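Local atomic coordinates of LanC-like protein GCR2 (Arabidopsis thaliana, PDB entry 3T33), a protein that binds zinc as a member of the LanC-like family and may play a role in abscisic acid signaling. Residues Ala314-Leu326 with Lys354-Leu366. Numbering follows the deposited sequence.
Sequences AMEAGEVVWSRGL and KYLYRAKAFASFL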
ATOM      1  N   ALA A 314       4.706 -15.566  -5.471  1.00 36.65           N
ATOM      2  CA  ALA A 314       4.026 -14.737  -4.446  1.00 36.80           C
ATOM      3  C   ALA A 314       4.180 -15.363  -3.069  1.00 37.52           C
ATOM      4  O   ALA A 314       4.532 -14.658  -2.122  1.00 37.79           O
ATOM      5  CB  ALA A 314       2.536 -14.556  -4.761  1.00 35.23           C
ATOM      6  N   MET A 315       3.954 -16.686  -2.976  1.00 37.82           N
ATOM      7  CA  MET A 315       4.048 -17.388  -1.700  1.00 38.07           C
ATOM      8  C   MET A 315       5.447 -17.329  -1.218  1.00 37.76           C
ATOM      9  O   MET A 315       5.685 -17.117  -0.026  1.00 38.64           O
ATOM     10  CB  MET A 315       3.507 -18.845  -1.754  1.00 38.85           C
ATOM     11  CG  MET A 315       1.945 -18.936  -1.872  1.00 42.76           C
ATOM     12  SD  MET A 315       1.078 -20.573  -2.024  1.00 53.36           S
ATOM     13  CE  MET A 315       2.022 -21.373  -3.287  1.00 50.14           C
ATOM     14  N   GLU A 316       6.395 -17.453  -2.129  1.00 37.45           N
ATOM     15  CA  GLU A 316       7.813 -17.455  -1.721  1.00 38.29           C
ATOM     16  C   GLU A 316       8.294 -16.113  -1.247  1.00 37.56           C
ATOM     17  O   GLU A 316       9.136 -16.025  -0.351  1.00 38.50           O
ATOM     18  CB  GLU A 316       8.696 -17.906  -2.890  1.00 38.79           C
ATOM     19  CG  GLU A 316       8.532 -19.363  -3.217  1.00 43.24           C
ATOM     20  CD  GLU A 316       9.607 -19.870  -4.215  1.00 53.45           C
ATOM     21  OE1 GLU A 316       9.223 -20.614  -5.162  1.00 55.23           O
ATOM     22  OE2 GLU A 316      10.820 -19.524  -4.051  1.00 53.04           O
ATOM     23  N   ALA A 317       7.803 -15.057  -1.900  1.00 37.20           N
ATOM     24  CA  ALA A 317       8.051 -13.689  -1.462  1.00 36.93           C
ATOM     25  C   ALA A 317       7.448 -13.480  -0.048  1.00 36.79           C
ATOM     26  O   ALA A 317       8.059 -12.846   0.796  1.00 35.82           O
ATOM     27  CB  ALA A 317       7.464 -12.694  -2.475  1.00 36.54           C
ATOM     28  N   GLY A 318       6.275 -14.072   0.206  1.00 36.62           N
ATOM     29  CA  GLY A 318       5.676 -14.088   1.536  1.00 36.43           C
ATOM     30  C   GLY A 318       6.527 -14.700   2.638  1.00 36.82           C
ATOM     31  O   GLY A 318       6.461 -14.258   3.807  1.00 36.43           O
ATOM     32  N   GLU A 319       7.330 -15.722   2.298  1.00 37.22           N
ATOM     33  CA  GLU A 319       8.249 -16.332   3.297  1.00 36.91           C
ATOM     34  C   GLU A 319       9.390 -15.407   3.658  1.00 36.16           C
ATOM     35  O   GLU A 319       9.812 -15.353   4.788  1.00 37.50           O
ATOM     36  CB  GLU A 319       8.832 -17.653   2.789  1.00 37.62           C
ATOM     37  CG  GLU A 319       7.792 -18.694   2.478  1.00 41.53           C
ATOM     38  CD  GLU A 319       7.020 -19.120   3.714  1.00 43.85           C
ATOM     39  OE1 GLU A 319       7.628 -19.261   4.785  1.00 49.33           O
ATOM     40  OE2 GLU A 319       5.805 -19.326   3.610  1.00 43.74           O
ATOM     41  N   VAL A 320       9.904 -14.658   2.705  1.00 36.00           N
ATOM     42  CA  VAL A 320      10.930 -13.662   3.007  1.00 35.60           C
ATOM     43  C   VAL A 320      10.407 -12.574   3.950  1.00 36.27           C
ATOM     44  O   VAL A 320      11.069 -12.167   4.934  1.00 35.88           O
ATOM     45  CB  VAL A 320      11.336 -13.015   1.716  1.00 36.48           C
ATOM     46  CG1 VAL A 320      12.343 -11.878   1.976  1.00 33.27           C
ATOM     47  CG2 VAL A 320      11.852 -14.113   0.770  1.00 34.21           C
ATOM     48  N   VAL A 321       9.201 -12.086   3.653  1.00 35.57           N
ATOM     49  CA  VAL A 321       8.514 -11.169   4.603  1.00 34.62           C
ATOM     50  C   VAL A 321       8.279 -11.832   5.981  1.00 35.39           C
ATOM     51  O   VAL A 321       8.551 -11.243   7.052  1.00 33.75           O
ATOM     52  CB  VAL A 321       7.215 -10.644   3.993  1.00 33.93           C
ATOM     53  CG1 VAL A 321       6.681  -9.476   4.843  1.00 32.04           C
ATOM     54  CG2 VAL A 321       7.523 -10.153   2.561  1.00 31.61           C
ATOM     55  N   TRP A 322       7.832 -13.080   5.975  1.00 36.23           N
ATOM     56  CA  TRP A 322       7.606 -13.720   7.271  1.00 37.81           C
ATOM     57  C   TRP A 322       8.878 -13.796   8.110  1.00 38.35           C
ATOM     58  O   TRP A 322       8.822 -13.568   9.332  1.00 38.95           O
ATOM     59  CB  TRP A 322       6.910 -15.076   7.122  1.00 37.07           C
ATOM     60  CG  TRP A 322       6.561 -15.763   8.395  1.00 39.89           C
ATOM     61  CD1 TRP A 322       7.002 -16.982   8.783  1.00 40.30           C
ATOM     62  CD2 TRP A 322       5.664 -15.307   9.441  1.00 37.40           C
ATOM     63  NE1 TRP A 322       6.475 -17.296  10.005  1.00 39.17           N
ATOM     64  CE2 TRP A 322       5.646 -16.303  10.429  1.00 36.13           C
ATOM     65  CE3 TRP A 322       4.899 -14.142   9.642  1.00 36.83           C
ATOM     66  CZ2 TRP A 322       4.866 -16.202  11.622  1.00 37.72           C
ATOM     67  CZ3 TRP A 322       4.117 -14.023  10.837  1.00 36.81           C
ATOM     68  CH2 TRP A 322       4.112 -15.056  11.799  1.00 37.53           C
ATOM     69  N   SER A 323      10.033 -14.080   7.509  1.00 38.87           N
ATOM     70  CA  SER A 323      11.222 -14.142   8.364  1.00 40.39           C
ATOM     71  C   SER A 323      11.977 -12.845   8.535  1.00 40.00           C
ATOM     72  O   SER A 323      12.568 -12.610   9.597  1.00 40.88           O
ATOM     73  CB  SER A 323      12.183 -15.265   7.953  1.00 42.39           C
ATOM     74  OG  SER A 323      12.951 -14.878   6.839  1.00 45.89           O
ATOM     75  N   ARG A 324      11.950 -11.974   7.544  1.00 38.81           N
ATOM     76  CA  ARG A 324      12.751 -10.748   7.666  1.00 39.32           C
ATOM     77  C   ARG A 324      11.906  -9.468   7.657  1.00 38.92           C
ATOM     78  O   ARG A 324      12.469  -8.371   7.685  1.00 38.95           O
ATOM     79  CB  ARG A 324      13.784 -10.684   6.540  1.00 38.81           C
ATOM     80  CG  ARG A 324      14.889 -11.792   6.553  1.00 40.83           C
ATOM     81  CD  ARG A 324      15.548 -11.934   5.145  1.00 40.74           C
ATOM     82  NE  ARG A 324      16.309 -10.734   4.798  1.00 39.86           N
ATOM     83  CZ  ARG A 324      16.849 -10.495   3.608  1.00 40.83           C
ATOM     84  NH1 ARG A 324      16.753 -11.366   2.598  1.00 36.44           N
ATOM     85  NH2 ARG A 324      17.518  -9.365   3.433  1.00 43.60           N
ATOM     86  N   GLY A 325      10.571  -9.607   7.638  1.00 38.11           N
ATOM     87  CA  GLY A 325       9.689  -8.502   7.301  1.00 37.04           C
ATOM     88  C   GLY A 325       9.252  -7.715   8.495  1.00 37.47           C
ATOM     89  O   GLY A 325       8.583  -6.691   8.373  1.00 37.55           O
ATOM     90  N   LEU A 326       9.616  -8.204   9.658  1.00 37.42           N
ATOM     91  CA  LEU A 326       9.315  -7.530  10.913  1.00 38.76           C
ATOM     92  C   LEU A 326      10.339  -6.396  11.229  1.00 38.77           C
ATOM     93  O   LEU A 326      11.068  -6.416  12.233  1.00 39.96           O
ATOM     94  CB  LEU A 326       9.218  -8.589  12.013  1.00 38.79           C
ATOM     95  CG  LEU A 326       8.352  -8.325  13.237  1.00 40.15           C
ATOM     96  CD1 LEU A 326       6.840  -8.183  12.902  1.00 37.89           C
ATOM     97  CD2 LEU A 326       8.595  -9.478  14.284  1.00 39.16           C
ATOM     98  N   LYS A 354      -3.702 -19.504   7.366  1.00 31.52           N
ATOM     99  CA  LYS A 354      -2.293 -19.285   7.743  1.00 32.26           C
ATOM    100  C   LYS A 354      -1.808 -17.819   7.435  1.00 32.84           C
ATOM    101  O   LYS A 354      -1.059 -17.178   8.218  1.00 33.09           O
ATOM    102  CB  LYS A 354      -1.411 -20.296   6.962  1.00 33.22           C
ATOM    103  CG  LYS A 354       0.072 -19.858   6.849  1.00 34.63           C
ATOM    104  CD  LYS A 354       1.036 -20.877   6.211  1.00 37.23           C
ATOM    105  CE  LYS A 354       0.964 -20.903   4.680  1.00 41.78           C
ATOM    106  NZ  LYS A 354       1.649 -22.134   4.054  1.00 42.22           N
ATOM    107  N   TYR A 355      -2.222 -17.319   6.269  1.00 31.64           N
ATOM    108  CA  TYR A 355      -1.890 -15.974   5.802  1.00 30.73           C
ATOM    109  C   TYR A 355      -2.589 -14.924   6.641  1.00 30.79           C
ATOM    110  O   TYR A 355      -1.940 -13.976   7.069  1.00 32.34           O
ATOM    111  CB  TYR A 355      -2.151 -15.874   4.283  1.00 29.42           C
ATOM    112  CG  TYR A 355      -1.136 -16.707   3.512  1.00 30.59           C
ATOM    113  CD1 TYR A 355       0.220 -16.527   3.751  1.00 35.10           C
ATOM    114  CD2 TYR A 355      -1.515 -17.670   2.571  1.00 34.54           C
ATOM    115  CE1 TYR A 355       1.212 -17.270   3.093  1.00 36.86           C
ATOM    116  CE2 TYR A 355      -0.520 -18.443   1.863  1.00 35.96           C
ATOM    117  CZ  TYR A 355       0.831 -18.222   2.154  1.00 39.56           C
ATOM    118  OH  TYR A 355       1.857 -18.895   1.526  1.00 44.80           O
ATOM    119  N   LEU A 356      -3.872 -15.102   6.956  1.00 30.32           N
ATOM    120  CA  LEU A 356      -4.560 -14.224   7.969  1.00 30.87           C
ATOM    121  C   LEU A 356      -3.866 -14.221   9.322  1.00 31.57           C
ATOM    122  O   LEU A 356      -3.634 -13.151   9.999  1.00 31.76           O
ATOM    123  CB  LEU A 356      -5.957 -14.712   8.268  1.00 30.67           C
ATOM    124  CG  LEU A 356      -7.053 -13.695   8.600  1.00 31.42           C
ATOM    125  CD1 LEU A 356      -8.079 -14.301   9.527  1.00 28.52           C
ATOM    126  CD2 LEU A 356      -6.562 -12.343   9.107  1.00 30.17           C
ATOM    127  N   TYR A 357      -3.521 -15.437   9.728  1.00 29.74           N
ATOM    128  CA  TYR A 357      -2.784 -15.561  10.955  1.00 29.39           C
ATOM    129  C   TYR A 357      -1.469 -14.764  10.921  1.00 29.49           C
ATOM    130  O   TYR A 357      -1.065 -14.159  11.912  1.00 29.68           O
ATOM    131  CB  TYR A 357      -2.497 -17.025  11.278  1.00 26.88           C
ATOM    132  CG  TYR A 357      -1.615 -17.105  12.444  1.00 28.23           C
ATOM    133  CD1 TYR A 357      -2.098 -16.872  13.733  1.00 33.49           C
ATOM    134  CD2 TYR A 357      -0.275 -17.298  12.275  1.00 28.29           C
ATOM    135  CE1 TYR A 357      -1.243 -16.896  14.829  1.00 31.20           C
ATOM    136  CE2 TYR A 357       0.543 -17.298  13.318  1.00 32.16           C
ATOM    137  CZ  TYR A 357       0.071 -17.118  14.597  1.00 33.58           C
ATOM    138  OH  TYR A 357       1.015 -17.148  15.628  1.00 38.67           O
ATOM    139  N   ARG A 358      -0.769 -14.814   9.798  1.00 30.21           N
ATOM    140  CA  ARG A 358       0.466 -14.067   9.677  1.00 30.61           C
ATOM    141  C   ARG A 358       0.256 -12.552   9.748  1.00 30.32           C
ATOM    142  O   ARG A 358       1.046 -11.880  10.376  1.00 32.12           O
ATOM    143  CB  ARG A 358       1.285 -14.527   8.474  1.00 30.42           C
ATOM    144  CG  ARG A 358       1.992 -15.860   8.752  1.00 31.39           C
ATOM    145  CD  ARG A 358       2.702 -16.368   7.507  1.00 36.42           C
ATOM    146  NE  ARG A 358       3.377 -17.621   7.803  1.00 39.99           N
ATOM    147  CZ  ARG A 358       4.255 -18.228   7.013  1.00 38.79           C
ATOM    148  NH1 ARG A 358       4.590 -17.711   5.849  1.00 32.48           N
ATOM    149  NH2 ARG A 358       4.773 -19.375   7.405  1.00 39.92           N
ATOM    150  N   ALA A 359      -0.833 -12.060   9.174  1.00 29.19           N
ATOM    151  CA  ALA A 359      -1.164 -10.632   9.233  1.00 30.27           C
ATOM    152  C   ALA A 359      -1.558 -10.349  10.674  1.00 29.91           C
ATOM    153  O   ALA A 359      -1.169  -9.354  11.264  1.00 30.40           O
ATOM    154  CB  ALA A 359      -2.345 -10.276   8.275  1.00 28.28           C
ATOM    155  N   LYS A 360      -2.277 -11.271  11.261  1.00 29.42           N
ATOM    156  CA  LYS A 360      -2.662 -11.105  12.666  1.00 30.69           C
ATOM    157  C   LYS A 360      -1.437 -11.021  13.589  1.00 29.73           C
ATOM    158  O   LYS A 360      -1.379 -10.204  14.510  1.00 29.86           O
ATOM    159  CB  LYS A 360      -3.656 -12.229  13.047  1.00 30.09           C
ATOM    160  CG  LYS A 360      -3.921 -12.499  14.468  1.00 34.14           C
ATOM    161  CD  LYS A 360      -4.983 -13.636  14.583  1.00 37.77           C
ATOM    162  CE  LYS A 360      -5.540 -13.752  16.021  1.00 37.70           C
ATOM    163  NZ  LYS A 360      -6.179 -15.072  16.213  1.00 35.80           N
ATOM    164  N   ALA A 361      -0.430 -11.840  13.324  1.00 30.98           N
ATOM    165  CA  ALA A 361       0.785 -11.802  14.148  1.00 30.06           C
ATOM    166  C   ALA A 361       1.507 -10.459  13.973  1.00 30.01           C
ATOM    167  O   ALA A 361       1.984  -9.883  14.939  1.00 28.57           O
ATOM    168  CB  ALA A 361       1.724 -12.952  13.789  1.00 29.59           C
ATOM    169  N   PHE A 362       1.580  -9.943  12.745  1.00 30.36           N
ATOM    170  CA  PHE A 362       2.330  -8.672  12.599  1.00 31.03           C
ATOM    171  C   PHE A 362       1.529  -7.557  13.266  1.00 30.03           C
ATOM    172  O   PHE A 362       2.076  -6.734  13.935  1.00 32.08           O
ATOM    173  CB  PHE A 362       2.591  -8.354  11.136  1.00 30.82           C
ATOM    174  CG  PHE A 362       3.887  -8.894  10.601  1.00 31.67           C
ATOM    175  CD1 PHE A 362       4.403 -10.104  11.043  1.00 30.95           C
ATOM    176  CD2 PHE A 362       4.600  -8.167   9.612  1.00 32.01           C
ATOM    177  CE1 PHE A 362       5.609 -10.608  10.532  1.00 29.79           C
ATOM    178  CE2 PHE A 362       5.783  -8.653   9.082  1.00 32.91           C
ATOM    179  CZ  PHE A 362       6.299  -9.905   9.539  1.00 30.89           C
ATOM    180  N   ALA A 363       0.222  -7.562  13.108  1.00 29.11           N
ATOM    181  CA  ALA A 363      -0.603  -6.574  13.759  1.00 29.40           C
ATOM    182  C   ALA A 363      -0.553  -6.671  15.288  1.00 29.62           C
ATOM    183  O   ALA A 363      -0.521  -5.634  15.982  1.00 30.03           O
ATOM    184  CB  ALA A 363      -2.025  -6.667  13.282  1.00 27.17           C
ATOM    185  N   SER A 364      -0.583  -7.905  15.809  1.00 28.27           N
ATOM    186  CA  SER A 364      -0.415  -8.096  17.260  1.00 27.77           C
ATOM    187  C   SER A 364       0.896  -7.625  17.744  1.00 28.33           C
ATOM    188  O   SER A 364       0.948  -6.965  18.794  1.00 28.71           O
ATOM    189  CB  SER A 364      -0.605  -9.548  17.641  1.00 27.21           C
ATOM    190  OG  SER A 364      -1.836  -9.962  17.108  1.00 26.84           O
ATOM    191  N   PHE A 365       1.970  -7.908  16.992  1.00 29.66           N
ATOM    192  CA  PHE A 365       3.290  -7.391  17.366  1.00 31.33           C
ATOM    193  C   PHE A 365       3.256  -5.882  17.541  1.00 33.60           C
ATOM    194  O   PHE A 365       3.639  -5.346  18.605  1.00 33.96           O
ATOM    195  CB  PHE A 365       4.344  -7.757  16.324  1.00 31.48           C
ATOM    196  CG  PHE A 365       5.745  -7.226  16.668  1.00 33.49           C
ATOM    197  CD1 PHE A 365       6.175  -5.980  16.209  1.00 29.69           C
ATOM    198  CD2 PHE A 365       6.621  -7.988  17.445  1.00 31.88           C
ATOM    199  CE1 PHE A 365       7.470  -5.477  16.567  1.00 35.64           C
ATOM    200  CE2 PHE A 365       7.900  -7.503  17.787  1.00 31.63           C
ATOM    201  CZ  PHE A 365       8.318  -6.256  17.350  1.00 33.30           C
ATOM    202  N   LEU A 366       2.771  -5.181  16.504  1.00 34.02           N
ATOM    203  CA  LEU A 366       2.614  -3.734  16.597  1.00 34.28           C
ATOM    204  C   LEU A 366       1.742  -3.270  17.751  1.00 35.64           C
ATOM    205  O   LEU A 366       2.097  -2.324  18.466  1.00 35.47           O
ATOM    206  CB  LEU A 366       2.016  -3.157  15.295  1.00 34.17           C
ATOM    207  CG  LEU A 366       2.994  -2.990  14.165  1.00 31.42           C
ATOM    208  CD1 LEU A 366       2.202  -2.641  12.956  1.00 33.14           C
ATOM    209  CD2 LEU A 366       3.935  -1.856  14.567  1.00 32.45           C
TER
HETATM  210  O   HOH W   1       4.349 -17.562   2.152  1.00 44.18           O
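Glu319 OE2 is gripped twice: Arg358 NH1 donates to it at 3.0 Å in a salt bridge, arriving from above the carboxylate plane, and a water O donates to it at 2.7 Å. That water also donates to Met315 O and accepts from Tyr355 OH, tying the two helices together. Beyond the salt bridge, the Arg358 guanidinium lies flat on the indole of Trp322, planes 4° apart, a cation-pi stack with CZ 3.7 Å from the centroid of the five-membered ring. Extended from CG to NE, the arginine runs along the indole face, and its CG makes a CH-pi contact with the six-membered ring. Trp322 CG is anti to its own backbone N (chi1 -176°), which swings the indole toward helix 353-375. Ala361 CB meets the indole edge, 3.8 Å from Trp322 CH2. Glu17 joins both stacked partners, OE1 in a salt bridge with Arg358 NH2 and OE2 hydrogen-bonded to Trp322 NE1, which should fix the stack further. Leu326 CD1 sits over the centre of the Phe362 ring, 3.5 Å from its centroid, while CD2 lies over a face of Phe365. The segments run roughly parallel, 28° apart, in this all-helical LanC-like fold; helix 291-305 packs against helix 308-324, helices 336-350 and 392-402 against helix 353-375.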